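Local structure of NDP-rhamnosyltransferase (Saccharopolyspora spinosa, 3TSA) at residues D161-C164 against R165-L169; D342-Q345 against F346-I350; L354-T357 against G358-A361. The protein belongs to the glycosyltransferases of the GT-B fold, with two domains that are each built round a parallel beta sheet flanked by helices. One frame throughout, in Å; residues are numbered along the deposited sequence.

In the fold
The three contacts are all local, each made where the chain turns along or at the end of a helix. Contact 1 lies alone on the surface of the N-terminal half, about 53 Å, centre to centre, from each of the other two, across the middle of the chain. Contacts 2 and 3 follow one another in the C-terminal half, at the start of helix 343-354 and the start of helix 358-371. Contact 2 is partly buried, with Phe346 and Ile350 turned to the sheet, whereas contact 3 is a surface turn. Their chemistry follows: contact 1 closes a helix through glycine and backbone bonds, while contacts 2 and 3 begin helices with aspartate carboxylates.

Contact 1: D161-C164 against R165-L169; sequences DPVC and RHHGL
This is the C-terminal end of a helix, where Cys164 and Leu169 meet as helix 151-166 stops on the surface of a beta-alpha-beta unit, between strands 138-141 and 177-180. The signature is a Schellman motif. Leu169 N reaches back to Cys164 O at 3.0 Å, and inside that loop Gly168 N bonds Arg165 O at 2.9 Å. Gly168 sits at positive phi (90°), where a side chain would be pressed against the preceding carbonyl, so glycine suits the place. Beyond it Leu169 folds back on the helix, its CD1 lying 4.1 Å from Cys164 CB; only the CB of buried Cys164 meets it, the side chain as a whole leading away.

One turn earlier, Pro162 lacks an N-H and so kinks the helix, but its carbonyl still works: Pro162 O takes His166 N at 2.8 Å. The His166 imidazole spreads one face over that same oxygen, an approach too poorly angled to count as a second bond. His167 behaves differently, presenting the edge of its ring, with CD2 2.9 Å from Val163 O and near the ring plane. Arg165, bent at its third torsion (chi3 -108°), folds its guanidinium back so that one face lies over the Asp161-Pro162 peptide, NH2 being 3.8 Å from Asp161 CB. It does not pair with the Asp161 carboxylate, whose OD1 accepts instead from His157 ND1 and Leu172 N, the latter tying the chain after the helix to its last turns.

Backbone N-H groups of Arg165, His166 and Leu169 thus meet the carbonyls of Asp161, Pro162 and Cys164. The positive guanidinium lies near a helix C-terminus, whose partial negative charge probably favours it; the two imidazoles would gain likewise only if protonated.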
loop_
_atom_site.group_PDB
_atom_site.type_symbol
_atom_site.label_atom_id
_atom_site.label_comp_id
_atom_site.label_asym_id
_atom_site.label_seq_id
_atom_site.Cartn_x
_atom_site.Cartn_y
_atom_site.Cartn_z
ATOM N N ASP A 161 20.325 -22.396 -19.134
ATOM C CA ASP A 161 19.724 -23.512 -19.822
ATOM C C ASP A 161 20.305 -24.840 -19.250
ATOM O O ASP A 161 19.513 -25.761 -18.975
ATOM C CB ASP A 161 19.980 -23.446 -21.319
ATOM C CG ASP A 161 19.121 -22.404 -22.049
ATOM O OD1 ASP A 161 18.157 -21.829 -21.515
ATOM O OD2 ASP A 161 19.407 -22.175 -23.239
ATOM N N PRO A 162 21.646 -24.899 -19.011
ATOM C CA PRO A 162 22.277 -26.111 -18.402
ATOM C C PRO A 162 21.738 -26.464 -17.045
ATOM O O PRO A 162 21.399 -27.634 -16.785
ATOM C CB PRO A 162 23.765 -25.712 -18.244
ATOM C CG PRO A 162 24.007 -24.724 -19.379
ATOM C CD PRO A 162 22.680 -23.905 -19.394
ATOM N N VAL A 163 21.628 -25.474 -16.171
ATOM C CA VAL A 163 21.018 -25.677 -14.922
ATOM C C VAL A 163 19.626 -26.285 -15.065
ATOM O O VAL A 163 19.287 -27.242 -14.403
ATOM C CB VAL A 163 20.890 -24.342 -14.198
ATOM C CG1 VAL A 163 20.230 -24.595 -12.909
ATOM C CG2 VAL A 163 22.367 -23.697 -14.158
ATOM N N CYS A 164 18.807 -25.679 -15.922
ATOM C CA CYS A 164 17.445 -26.101 -16.070
ATOM C C CYS A 164 17.427 -27.503 -16.717
ATOM O O CYS A 164 16.578 -28.293 -16.373
ATOM C CB CYS A 164 16.709 -25.124 -17.002
ATOM S SG CYS A 164 16.309 -23.606 -16.036
ATOM N N ARG A 165 18.398 -27.753 -17.615
ATOM C CA ARG A 165 18.526 -29.101 -18.219
ATOM C C ARG A 165 18.894 -30.166 -17.195
ATOM O O ARG A 165 18.314 -31.288 -17.208
ATOM C CB ARG A 165 19.422 -29.086 -19.461
ATOM C CG ARG A 165 18.750 -28.289 -20.646
ATOM C CD ARG A 165 19.440 -28.567 -21.972
ATOM N NE ARG A 165 20.219 -27.408 -22.418
ATOM C CZ ARG A 165 21.545 -27.297 -22.321
ATOM N NH1 ARG A 165 22.304 -28.260 -21.798
ATOM N NH2 ARG A 165 22.110 -26.207 -22.751
ATOM N N HIS A 166 19.729 -29.814 -16.218
ATOM C CA HIS A 166 20.026 -30.793 -15.178
ATOM C C HIS A 166 18.772 -31.158 -14.391
ATOM O O HIS A 166 18.627 -32.283 -13.908
ATOM C CB HIS A 166 21.104 -30.338 -14.248
ATOM C CG HIS A 166 22.440 -30.231 -14.908
ATOM N ND1 HIS A 166 23.261 -29.127 -14.785
ATOM C CD2 HIS A 166 23.110 -31.114 -15.691
ATOM C CE1 HIS A 166 24.375 -29.321 -15.476
ATOM N NE2 HIS A 166 24.316 -30.530 -16.020
ATOM N N HIS A 167 17.851 -30.222 -14.233
ATOM C CA HIS A 167 16.615 -30.566 -13.554
ATOM C C HIS A 167 15.532 -31.037 -14.495
ATOM O O HIS A 167 14.378 -31.036 -14.138
ATOM C CB HIS A 167 16.114 -29.369 -12.706
ATOM C CG HIS A 167 17.107 -28.896 -11.704
ATOM N ND1 HIS A 167 16.965 -29.136 -10.356
ATOM C CD2 HIS A 167 18.235 -28.166 -11.840
ATOM C CE1 HIS A 167 17.977 -28.584 -9.705
ATOM N NE2 HIS A 167 18.772 -28.006 -10.588
ATOM N N GLY A 168 15.891 -31.489 -15.686
ATOM C CA GLY A 168 14.910 -32.165 -16.559
ATOM C C GLY A 168 14.118 -31.317 -17.521
ATOM O O GLY A 168 13.199 -31.813 -18.172
ATOM N N LEU A 169 14.427 -30.022 -17.612
ATOM C CA LEU A 169 13.748 -29.093 -18.508
ATOM C C LEU A 169 14.514 -28.951 -19.815
ATOM O O LEU A 169 15.706 -29.336 -19.904
ATOM C CB LEU A 169 13.644 -27.696 -17.831
ATOM C CG LEU A 169 13.194 -27.808 -16.360
ATOM C CD1 LEU A 169 13.034 -26.399 -15.792
ATOM C CD2 LEU A 169 11.896 -28.594 -16.097
#

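Contact 2: D342-Q345 against F346-I350; sequences DHEQ and FTDSI
Asp342 O accepts Phe346 N at 2.9 Å, opening the regular i to i+4 bonding of helix 343-354, and Asp342 itself is the N-cap: its OD1 takes Gln345 N at 3.2 Å, the donor arriving from above the carboxylate plane. Aspartate suits this place because its short side chain can reach an N-H that has no carbonyl before it.

Two hydroxyls add to the backbone. Thr347 OG1, set beside its own N (chi1 -66°), gives a bond of 3.0 Å to His343 O, and Ser349 OG one of 2.9 Å to Gln345 O. Each carbonyl is therefore gripped twice, by N and OG on opposite faces of its plane. The same Thr347 OG1 lies over one face of the His343 imidazole, 3.5 Å from CE1, while the ring's NE2 bonds Glu247. Phe346 leads away into the core, against helix 236-246 and Leu310.

On the exposed side Glu344 and Asp348 run side by side, their carboxylate planes 9° apart. They touch through Glu344 CG and Asp348 OD2, 3.8 Å apart, whereas Glu344 OE1 stays 4.9 Å from Asp348 OD2. The like charges would probably repel mildly at this distance, and the partial positive charge of the helix N-terminus probably offsets this in part.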
loop_
_atom_site.group_PDB
_atom_site.type_symbol
_atom_site.label_atom_id
_atom_site.label_comp_id
_atom_site.label_asym_id
_atom_site.label_seq_id
_atom_site.Cartn_x
_atom_site.Cartn_y
_atom_site.Cartn_z
ATOM N N ASP A 342 27.361 20.391 -21.258
ATOM C CA ASP A 342 27.354 21.592 -22.144
ATOM C C ASP A 342 26.302 22.525 -21.542
ATOM O O ASP A 342 25.126 22.408 -21.854
ATOM C CB ASP A 342 27.035 21.186 -23.581
ATOM C CG ASP A 342 27.211 22.322 -24.561
ATOM O OD1 ASP A 342 27.090 23.476 -24.127
ATOM O OD2 ASP A 342 27.362 22.008 -25.771
ATOM N N HIS A 343 26.739 23.445 -20.688
ATOM C CA HIS A 343 25.802 24.262 -19.880
ATOM C C HIS A 343 24.946 25.106 -20.824
ATOM O O HIS A 343 23.713 25.263 -20.663
ATOM C CB HIS A 343 26.550 25.186 -18.898
ATOM C CG HIS A 343 25.644 26.188 -18.236
ATOM N ND1 HIS A 343 24.766 25.843 -17.242
ATOM C CD2 HIS A 343 25.496 27.519 -18.427
ATOM C CE1 HIS A 343 24.104 26.912 -16.842
ATOM N NE2 HIS A 343 24.526 27.944 -17.548
ATOM N N GLU A 344 25.584 25.632 -21.854
ATOM C CA GLU A 344 24.782 26.399 -22.816
ATOM C C GLU A 344 23.682 25.603 -23.539
ATOM O O GLU A 344 22.509 26.073 -23.724
ATOM C CB GLU A 344 25.750 27.060 -23.833
ATOM C CG GLU A 344 25.052 27.885 -24.955
ATOM C CD GLU A 344 26.055 28.481 -25.985
ATOM O OE1 GLU A 344 26.476 27.767 -26.948
ATOM O OE2 GLU A 344 26.408 29.665 -25.822
ATOM N N GLN A 345 24.049 24.425 -24.010
ATOM C CA GLN A 345 23.135 23.546 -24.730
ATOM C C GLN A 345 21.984 23.100 -23.785
ATOM O O GLN A 345 20.812 23.050 -24.197
ATOM C CB GLN A 345 23.911 22.327 -25.281
ATOM C CG GLN A 345 22.968 21.208 -25.827
ATOM C CD GLN A 345 23.768 19.980 -26.401
ATOM O OE1 GLN A 345 25.007 20.035 -26.623
ATOM N NE2 GLN A 345 23.052 18.901 -26.640
ATOM N N PHE A 346 22.349 22.809 -22.533
ATOM C CA PHE A 346 21.379 22.357 -21.500
ATOM C C PHE A 346 20.345 23.466 -21.244
ATOM O O PHE A 346 19.109 23.241 -21.325
ATOM C CB PHE A 346 22.175 21.963 -20.272
ATOM C CG PHE A 346 21.456 21.096 -19.248
ATOM C CD1 PHE A 346 20.059 21.104 -19.133
ATOM C CD2 PHE A 346 22.208 20.245 -18.417
ATOM C CE1 PHE A 346 19.452 20.292 -18.188
ATOM C CE2 PHE A 346 21.610 19.437 -17.452
ATOM C CZ PHE A 346 20.183 19.454 -17.344
ATOM N N THR A 347 20.859 24.688 -21.005
ATOM C CA THR A 347 19.995 25.855 -20.809
ATOM C C THR A 347 19.118 26.092 -22.027
ATOM O O THR A 347 17.894 26.336 -21.863
ATOM C CB THR A 347 20.937 27.094 -20.543
ATOM O OG1 THR A 347 21.582 26.813 -19.286
ATOM C CG2 THR A 347 20.100 28.279 -20.328
ATOM N N ASP A 348 19.710 26.014 -23.225
ATOM C CA ASP A 348 18.972 26.291 -24.447
ATOM C C ASP A 348 17.847 25.228 -24.608
ATOM O O ASP A 348 16.724 25.559 -25.074
ATOM C CB ASP A 348 19.913 26.302 -25.685
ATOM C CG ASP A 348 20.720 27.576 -25.800
ATOM O OD1 ASP A 348 20.502 28.498 -25.056
ATOM O OD2 ASP A 348 21.631 27.623 -26.646
ATOM N N SER A 349 18.113 24.020 -24.130
ATOM C CA SER A 349 17.127 22.919 -24.270
ATOM C C SER A 349 15.915 23.200 -23.380
ATOM O O SER A 349 14.764 22.945 -23.752
ATOM C CB SER A 349 17.731 21.586 -23.857
ATOM O OG SER A 349 18.683 21.166 -24.798
ATOM N N ILE A 350 16.170 23.648 -22.177
ATOM C CA ILE A 350 15.073 24.017 -21.289
ATOM C C ILE A 350 14.237 25.123 -21.885
ATOM O O ILE A 350 13.005 25.005 -21.961
ATOM C CB ILE A 350 15.603 24.498 -19.897
ATOM C CG1 ILE A 350 16.310 23.320 -19.179
ATOM C CG2 ILE A 350 14.386 24.991 -19.032
ATOM C CD1 ILE A 350 17.037 23.721 -17.859
#

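Contact 3: L354-T357 against G358-A361; sequences LGDT and GFAA. Unlike the reference sequence in segment 358-361: Ala361 (reference Ser).
An Asx turn that leads into helix 358-371 joins Asp356 to Gly358, closing the loop that follows helix 343-354. Asp356 OD1 accepts Gly358 N at 2.9 Å, and the donor meets it from above the carboxylate plane, 47° out of it. With CG swung opposite its own N (chi1 -178°), the carboxylate is carried forward to the N-H of Gly358, the first residue of the helix; aspartate has just the reach for this. Glycine fits as the partner, since with no side chain it lets OD1 come within 3.5 Å of Gly358 CA.

The Asp356 backbone makes a second link. Its O receives Phe359 N at 3.2 Å, so a beta turn over 356-359 starts at the same aspartate as the Asx turn, and the donor again stands well above the carbonyl plane. Phe359 then sends its ring back beside the loop. The ring meets Asp356 O edge-on, in its plane, with CD2 3.4 Å from that oxygen. Asp356 OD2 is 3.9 Å from Phe359 CE2 but displaced to one side of the ring plane, and the carboxylate and ring planes stand 74° apart, crossing rather than stacking. An aromatic edge, whose C-H groups are slightly positive, is probably a mildly favourable neighbour for Asp356 O. Elsewhere the ring packs on Pro308 and on Thr352 and Val353 of the preceding helix, bringing the two helices together.

From Thr357 onward ordinary helix bonding takes over, with Ala361 N on Thr357 O at 3.0 Å. One water completes the turn, donating to Asp356 O at 2.9 Å and accepting from Ala360 N.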
loop_
_atom_site.group_PDB
_atom_site.type_symbol
_atom_site.label_atom_id
_atom_site.label_comp_id
_atom_site.label_asym_id
_atom_site.label_seq_id
_atom_site.Cartn_x
_atom_site.Cartn_y
_atom_site.Cartn_z
ATOM N N LEU A 354 10.130 25.119 -22.923
ATOM C CA LEU A 354 9.275 26.148 -22.321
ATOM C C LEU A 354 8.700 27.109 -23.401
ATOM O O LEU A 354 7.657 27.785 -23.167
ATOM C CB LEU A 354 10.004 26.965 -21.231
ATOM C CG LEU A 354 10.506 26.178 -19.987
ATOM C CD1 LEU A 354 11.290 27.090 -19.040
ATOM C CD2 LEU A 354 9.360 25.424 -19.225
ATOM N N GLY A 355 9.367 27.225 -24.545
ATOM C CA GLY A 355 8.818 28.097 -25.597
ATOM C C GLY A 355 7.968 27.462 -26.679
ATOM O O GLY A 355 7.558 28.153 -27.628
ATOM N N ASP A 356 7.712 26.154 -26.569
ATOM C CA ASP A 356 7.027 25.410 -27.656
ATOM C C ASP A 356 6.077 24.396 -27.070
ATOM O O ASP A 356 6.510 23.391 -26.531
ATOM C CB ASP A 356 8.082 24.773 -28.579
ATOM C CG ASP A 356 7.511 24.012 -29.759
ATOM O OD1 ASP A 356 6.262 23.938 -29.908
ATOM O OD2 ASP A 356 8.342 23.501 -30.545
ATOM N N THR A 357 4.780 24.717 -27.127
ATOM C CA THR A 357 3.696 23.895 -26.576
ATOM C C THR A 357 3.580 22.547 -27.303
ATOM O O THR A 357 2.908 21.652 -26.835
ATOM C CB THR A 357 2.335 24.638 -26.643
ATOM O OG1 THR A 357 2.094 24.959 -28.002
ATOM C CG2 THR A 357 2.369 25.907 -25.814
ATOM N N GLY A 358 4.266 22.400 -28.413
ATOM C CA GLY A 358 4.313 21.124 -29.121
ATOM C C GLY A 358 4.934 20.009 -28.307
ATOM O O GLY A 358 4.565 18.854 -28.495
ATOM N N PHE A 359 5.839 20.347 -27.384
ATOM C CA PHE A 359 6.413 19.273 -26.588
ATOM C C PHE A 359 5.341 18.655 -25.672
ATOM O O PHE A 359 5.206 17.433 -25.629
ATOM C CB PHE A 359 7.584 19.781 -25.767
ATOM C CG PHE A 359 8.835 20.009 -26.580
ATOM C CD1 PHE A 359 9.699 18.956 -26.828
ATOM C CD2 PHE A 359 9.101 21.292 -27.130
ATOM C CE1 PHE A 359 10.823 19.140 -27.627
ATOM C CE2 PHE A 359 10.312 21.530 -27.845
ATOM C CZ PHE A 359 11.143 20.435 -28.115
ATOM N N ALA A 360 4.550 19.510 -24.993
ATOM C CA ALA A 360 3.522 19.057 -24.107
ATOM C C ALA A 360 2.484 18.301 -24.956
ATOM O O ALA A 360 1.949 17.278 -24.501
ATOM C CB ALA A 360 2.832 20.259 -23.416
ATOM N N ALA A 361 2.211 18.803 -26.152
ATOM C CA ALA A 361 1.193 18.140 -27.034
ATOM C C ALA A 361 1.615 16.720 -27.403
ATOM O O ALA A 361 0.816 15.796 -27.377
ATOM C CB ALA A 361 0.952 18.931 -28.276
HETATM O O HOH W 1 5.645 22.027 -24.146
#